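Flavoprotein 390 (Photobacterium phosphoreum, PDB 1FVP) binds flavin mononucleotide carrying a covalently attached myristate, as a homodimeric, non-fluorescent relative of bacterial luciferase whose own enzymatic role is uncertain. Local coordinates at residues W4-F9 with V195-C200; S40-I45 with S212-L217. One frame throughout, in Å; residues are numbered along the deposited sequence.

Both interactions meet on one sheet, in which strand 6-11 has strand 195-199 on one side and strand 42-48 on the other, all parallel. Interaction 1 joins the first two of these near the centre of the molecule; interaction 2 seats helix 207-227, which follows strand 195-199, against the beginning of strand 42-48. Their centres are about 9 Å apart and they touch directly: Val8 N lies 2.7 Å from Val44 O, and the side chain of Val8 packs on Tyr42, CG2 to CD1 3.4 Å. The flavin-myristate adduct is common to both: Trp4, Tyr6 and Leu199 line its pocket, and the Leu217 side chain touches the fatty chain of the same FMA, about 4 Å between nearest atoms.

Interaction 1: residues W4-F9 with V195-C200. With FMA (6-(3-tetradecanoic acid) flavine mononucleotide), chain D.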
# COMPACT_ATOMS: atom_id res chain seq x y z
N TRP A 4 0.24 20.33 -5.29
CA TRP A 4 0.33 19.42 -4.16
C TRP A 4 -0.84 18.43 -4.12
O TRP A 4 -1.98 18.88 -3.95
CB TRP A 4 0.33 20.20 -2.85
CG TRP A 4 1.41 21.20 -2.72
CD1 TRP A 4 2.37 21.59 -3.61
CD2 TRP A 4 1.60 22.02 -1.54
NE1 TRP A 4 3.14 22.59 -3.07
CE2 TRP A 4 2.71 22.87 -1.81
CE3 TRP A 4 0.96 22.08 -0.31
CZ2 TRP A 4 3.17 23.77 -0.87
CZ3 TRP A 4 1.42 22.99 0.61
CH2 TRP A 4 2.51 23.82 0.34
N ASN A 5 -0.48 17.17 -4.28
CA ASN A 5 -1.51 16.10 -4.23
C ASN A 5 -1.63 15.84 -2.72
O ASN A 5 -0.66 16.15 -1.99
CB ASN A 5 -1.12 14.98 -5.16
CG ASN A 5 -2.21 14.03 -5.60
OD1 ASN A 5 -2.14 12.81 -5.32
ND2 ASN A 5 -3.25 14.51 -6.30
N TYR A 6 -2.76 15.33 -2.28
CA TYR A 6 -3.03 15.02 -0.87
C TYR A 6 -3.61 13.61 -0.74
O TYR A 6 -4.48 13.21 -1.52
CB TYR A 6 -4.02 16.02 -0.26
CG TYR A 6 -3.50 17.43 -0.24
CD1 TYR A 6 -2.59 17.84 0.74
CD2 TYR A 6 -3.91 18.36 -1.19
CE1 TYR A 6 -2.10 19.14 0.78
CE2 TYR A 6 -3.42 19.67 -1.17
CZ TYR A 6 -2.52 20.05 -0.19
OH TYR A 6 -2.07 21.34 -0.20
N GLY A 7 -3.11 12.93 0.27
CA GLY A 7 -3.52 11.54 0.57
C GLY A 7 -3.85 11.47 2.06
O GLY A 7 -3.69 12.49 2.73
N VAL A 8 -4.30 10.33 2.52
CA VAL A 8 -4.66 10.12 3.94
C VAL A 8 -3.97 8.84 4.40
O VAL A 8 -3.70 7.97 3.54
CB VAL A 8 -6.20 10.06 4.07
CG1 VAL A 8 -6.66 9.41 5.37
CG2 VAL A 8 -6.87 11.40 3.88
N PHE A 9 -3.72 8.72 5.69
CA PHE A 9 -3.08 7.51 6.23
C PHE A 9 -3.69 7.23 7.61
O PHE A 9 -4.25 8.14 8.22
CB PHE A 9 -1.58 7.62 6.30
CG PHE A 9 -1.00 8.32 7.49
CD1 PHE A 9 -0.69 7.62 8.65
CD2 PHE A 9 -0.76 9.69 7.44
CE1 PHE A 9 -0.15 8.27 9.74
CE2 PHE A 9 -0.21 10.37 8.53
CZ PHE A 9 0.08 9.64 9.68
N VAL A 195 7.42 18.30 -0.90
CA VAL A 195 6.68 17.14 -0.35
C VAL A 195 5.19 17.29 -0.59
O VAL A 195 4.74 18.42 -0.77
CB VAL A 195 6.97 17.02 1.15
CG1 VAL A 195 8.36 16.57 1.51
CG2 VAL A 195 6.59 18.34 1.81
N ASP A 196 4.55 16.15 -0.54
CA ASP A 196 3.15 15.80 -0.67
C ASP A 196 2.80 15.20 0.70
O ASP A 196 3.73 14.64 1.32
CB ASP A 196 2.91 14.87 -1.83
CG ASP A 196 2.38 15.64 -3.03
OD1 ASP A 196 2.55 16.88 -3.08
OD2 ASP A 196 1.79 14.96 -3.90
N PHE A 197 1.54 15.33 1.14
CA PHE A 197 1.18 14.85 2.48
C PHE A 197 0.13 13.76 2.62
O PHE A 197 -0.91 13.63 2.00
CB PHE A 197 0.82 16.01 3.39
CG PHE A 197 1.38 17.34 3.04
CD1 PHE A 197 0.78 18.10 2.05
CD2 PHE A 197 2.51 17.82 3.70
CE1 PHE A 197 1.29 19.35 1.70
CE2 PHE A 197 3.05 19.07 3.37
CZ PHE A 197 2.42 19.82 2.36
N LEU A 198 0.49 12.91 3.56
CA LEU A 198 -0.28 11.75 4.02
C LEU A 198 -0.54 12.21 5.46
O LEU A 198 0.45 12.10 6.22
CB LEU A 198 0.61 10.53 3.92
CG LEU A 198 0.81 9.85 2.59
CD1 LEU A 198 1.14 8.37 2.81
CD2 LEU A 198 -0.47 9.98 1.77
N LEU A 199 -1.72 12.71 5.72
CA LEU A 199 -2.06 13.25 7.03
C LEU A 199 -3.15 12.49 7.74
O LEU A 199 -4.30 12.51 7.27
CB LEU A 199 -2.37 14.75 6.78
CG LEU A 199 -2.94 15.17 5.44
CD1 LEU A 199 -4.22 14.43 5.08
CD2 LEU A 199 -3.24 16.66 5.45
N CYS A 200 -2.83 11.90 8.87
CA CYS A 200 -3.74 11.13 9.73
C CYS A 200 -4.67 12.02 10.53
O CYS A 200 -4.11 12.73 11.39
CB CYS A 200 -2.92 10.33 10.76
SG CYS A 200 -3.94 9.21 11.77
N1 FMA D . 2.83 26.72 -2.82
C2 FMA D . 2.70 25.87 -3.83
O2 FMA D . 3.44 25.66 -4.72
N3 FMA D . 1.50 25.04 -3.91
C4 FMA D . 0.53 25.13 -2.98
O4 FMA D . -0.45 24.43 -3.10
C4A FMA D . 0.69 26.06 -1.91
N5 FMA D . -0.19 26.23 -0.95
C5A FMA D . -0.10 27.08 0.08
C6 FMA D . -1.10 27.20 1.05
C7 FMA D . -0.91 28.10 2.06
C7M FMA D . -1.95 28.31 3.22
C8 FMA D . 0.27 28.93 2.14
C8M FMA D . 0.51 29.92 3.22
C9 FMA D . 1.23 28.79 1.16
C9A FMA D . 1.11 27.91 0.13
N10 FMA D . 2.04 27.72 -0.88
C10 FMA D . 1.94 26.87 -1.90
C1B FMA D . 3.33 28.54 -0.87
C2B FMA D . 4.58 27.84 -1.57
O2B FMA D . 5.56 27.97 -0.56
C3B FMA D . 4.91 28.56 -2.85
O3' FMA D . 3.82 29.28 -3.33
C4B FMA D . 5.45 27.68 -3.99
O4' FMA D . 6.66 26.97 -3.55
C5B FMA D . 5.83 28.55 -5.22
O5' FMA D . 7.33 28.29 -5.48
P FMA D . 8.49 29.34 -5.68
O1P FMA D . 8.06 29.97 -7.05
O2P FMA D . 8.42 30.29 -4.59
O3P FMA D . 9.70 28.66 -5.61
C1' FMA D . -4.57 26.66 0.01
O1' FMA D . -4.82 27.32 1.09
O2' FMA D . -5.42 26.64 -0.89
C2' FMA D . -3.12 26.60 -0.31
C3' FMA D . -2.27 26.31 0.94
C4' FMA D . -1.99 24.84 0.99
C5' FMA D . -2.88 23.93 1.80
C6' FMA D . -2.11 22.93 2.63
C7' FMA D . -2.91 21.66 2.91
C8' FMA D . -3.19 21.36 4.32
C9' FMA D . -2.25 20.47 5.11
C11 FMA D . -2.45 20.55 6.59
C12 FMA D . -3.80 20.66 7.21
C13 FMA D . -3.94 20.61 8.69
C14 FMA D . -5.33 20.67 9.25
C15 FMA D . -6.23 21.68 8.60
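Trp4 and Phe197 meet in an offset edge-to-face stack where the segment leading into strand 6-11 runs beside strand 195-199, parallel neighbours in the beta/alpha-barrel-like fold of the bacterial luciferase family. The edge of Phe197 is directed at the face of the Trp4 six-membered ring, with the planes at 66°, and Phe197 CE1 comes to 3.4 Å from Trp4 CE3. Tyr6 completes the aromatic cluster differently: its ring runs alongside Phe197 and meets it rim to rim, with the two planes nearly parallel. With CG anti to the carbonyl carbon (chi1 -63°), Tyr6 reaches along the fatty chain of the flavin adduct, its OH 3.2 Å from FMA C7'. The flavin itself lies over one face of the Trp4 indole, and helix 178-190 packs on that tryptophan through Ala185 and Ala188. Between the strands, Gly7 N donates a 2.9 Å hydrogen bond to Phe197 O, while Leu198 CD2 packs against Gly7 CA. Asn5 N makes a weak bond to Asp196 OD2. Further along, Phe9 presents a ring edge to the carbonyl of Leu198 and a face to Cys200, whose CB sits 3.5 Å from the ring centroid, 23° off the normal.

Interaction 2: residues S40-I45 with S212-L217; sequences SIYDVI and SVMIDL
Tyr42 takes the methyl group of Met214 over one face of its ring, CE lying 4.0 Å from the ring centroid and 28° off the normal. The methionine chain bends at its thioether (chi3 77°), which brings CE over the ring near CE2 while SD stays farther off in an oblique Met-aromatic contact. The phenol OH of the same ring donates to Met214 O, 3.0 Å away; the donor is tilted 26° from the carbonyl plane. Leu217, one turn further along the helix, crosses Tyr42 obliquely and brings CD2 to its edge, 3.4 Å from OH. Beside it, Ile41 CD1 lies 3.5 Å from Leu217 O and packs more loosely on the leucine side chain. Side chains of residues 41 and 42 thus span the gap to helix 212-217, whose axis stays 11.9 Å from that of strand 42-45. Ile41 extends the packing along the same helix to Val221 and Arg225, and also touches Tyr6 of strand 6-11. One residue of the helix therefore holds the tyrosine twice, its carbonyl satisfying the buried hydroxyl and its methyl packing on the ring, so polar and apolar contacts would together limit how the Tyr42 ring can turn.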
# COMPACT_ATOMS: atom_id res chain seq x y z
N SER A 40 -12.64 14.83 -2.48
CA SER A 40 -12.02 14.60 -3.79
C SER A 40 -10.53 14.33 -3.56
O SER A 40 -10.04 13.22 -3.48
CB SER A 40 -12.16 15.80 -4.71
OG SER A 40 -13.42 15.89 -5.32
N ILE A 41 -9.85 15.44 -3.41
CA ILE A 41 -8.42 15.57 -3.18
C ILE A 41 -7.80 14.47 -2.36
O ILE A 41 -6.57 14.30 -2.59
CB ILE A 41 -8.12 17.04 -2.74
CG1 ILE A 41 -8.44 17.27 -1.25
CG2 ILE A 41 -8.92 18.03 -3.66
CD1 ILE A 41 -7.82 18.56 -0.64
N TYR A 42 -8.50 13.74 -1.50
CA TYR A 42 -7.77 12.64 -0.79
C TYR A 42 -7.74 11.49 -1.81
O TYR A 42 -8.73 10.75 -1.98
CB TYR A 42 -8.36 12.28 0.57
CG TYR A 42 -8.57 13.50 1.45
CD1 TYR A 42 -7.51 14.17 2.04
CD2 TYR A 42 -9.84 14.03 1.65
CE1 TYR A 42 -7.67 15.31 2.80
CE2 TYR A 42 -10.02 15.17 2.40
CZ TYR A 42 -8.95 15.81 2.98
OH TYR A 42 -9.21 16.93 3.71
N ASP A 43 -6.61 11.37 -2.51
CA ASP A 43 -6.55 10.32 -3.55
C ASP A 43 -5.77 9.07 -3.23
O ASP A 43 -5.68 8.21 -4.15
CB ASP A 43 -6.37 10.94 -4.92
CG ASP A 43 -5.44 12.11 -5.06
OD1 ASP A 43 -4.28 12.02 -4.63
OD2 ASP A 43 -5.86 13.14 -5.63
N VAL A 44 -5.27 8.82 -2.05
CA VAL A 44 -4.54 7.59 -1.67
C VAL A 44 -4.62 7.44 -0.14
O VAL A 44 -4.64 8.45 0.59
CB VAL A 44 -3.11 7.53 -2.19
CG1 VAL A 44 -2.94 7.91 -3.65
CG2 VAL A 44 -2.13 8.35 -1.36
N ILE A 45 -4.69 6.21 0.34
CA ILE A 45 -4.77 5.95 1.78
C ILE A 45 -3.59 5.03 2.08
O ILE A 45 -3.34 4.17 1.23
CB ILE A 45 -6.17 5.45 2.26
CG1 ILE A 45 -6.35 3.94 2.14
CG2 ILE A 45 -7.31 6.25 1.57
CD1 ILE A 45 -7.73 3.37 1.69
N SER A 212 -15.76 17.78 9.20
CA SER A 212 -15.77 19.20 8.83
C SER A 212 -14.42 19.77 8.49
O SER A 212 -14.34 20.66 7.61
CB SER A 212 -16.51 20.03 9.87
OG SER A 212 -17.90 19.72 9.69
N VAL A 213 -13.40 19.27 9.15
CA VAL A 213 -12.02 19.70 8.89
C VAL A 213 -11.54 19.03 7.60
O VAL A 213 -10.47 19.41 7.11
CB VAL A 213 -11.05 19.35 10.02
CG1 VAL A 213 -10.24 20.58 10.43
CG2 VAL A 213 -11.67 18.64 11.19
N MET A 214 -12.29 18.04 7.12
CA MET A 214 -11.90 17.32 5.90
C MET A 214 -12.52 17.95 4.66
O MET A 214 -11.78 18.39 3.77
CB MET A 214 -12.13 15.82 5.99
CG MET A 214 -10.94 15.15 6.65
SD MET A 214 -11.30 13.37 6.74
CE MET A 214 -11.00 12.88 5.04
N ILE A 215 -13.84 18.00 4.63
CA ILE A 215 -14.47 18.60 3.44
C ILE A 215 -14.21 20.09 3.37
O ILE A 215 -14.51 20.65 2.29
CB ILE A 215 -15.94 18.13 3.23
CG1 ILE A 215 -16.97 19.26 3.46
CG2 ILE A 215 -16.30 16.86 4.04
CD1 ILE A 215 -17.81 19.51 2.15
N ASP A 216 -13.68 20.72 4.39
CA ASP A 216 -13.39 22.16 4.32
C ASP A 216 -12.28 22.40 3.27
O ASP A 216 -12.48 23.13 2.31
CB ASP A 216 -12.85 22.81 5.58
CG ASP A 216 -13.92 23.58 6.34
OD1 ASP A 216 -15.09 23.20 6.13
OD2 ASP A 216 -13.46 24.51 7.05
N LEU A 217 -11.19 21.79 3.65
CA LEU A 217 -9.89 21.74 3.01
C LEU A 217 -9.93 21.18 1.58
O LEU A 217 -9.09 21.49 0.73
CB LEU A 217 -9.01 20.92 3.98
CG LEU A 217 -7.84 20.21 3.34
CD1 LEU A 217 -6.91 21.23 2.70
CD2 LEU A 217 -7.09 19.49 4.45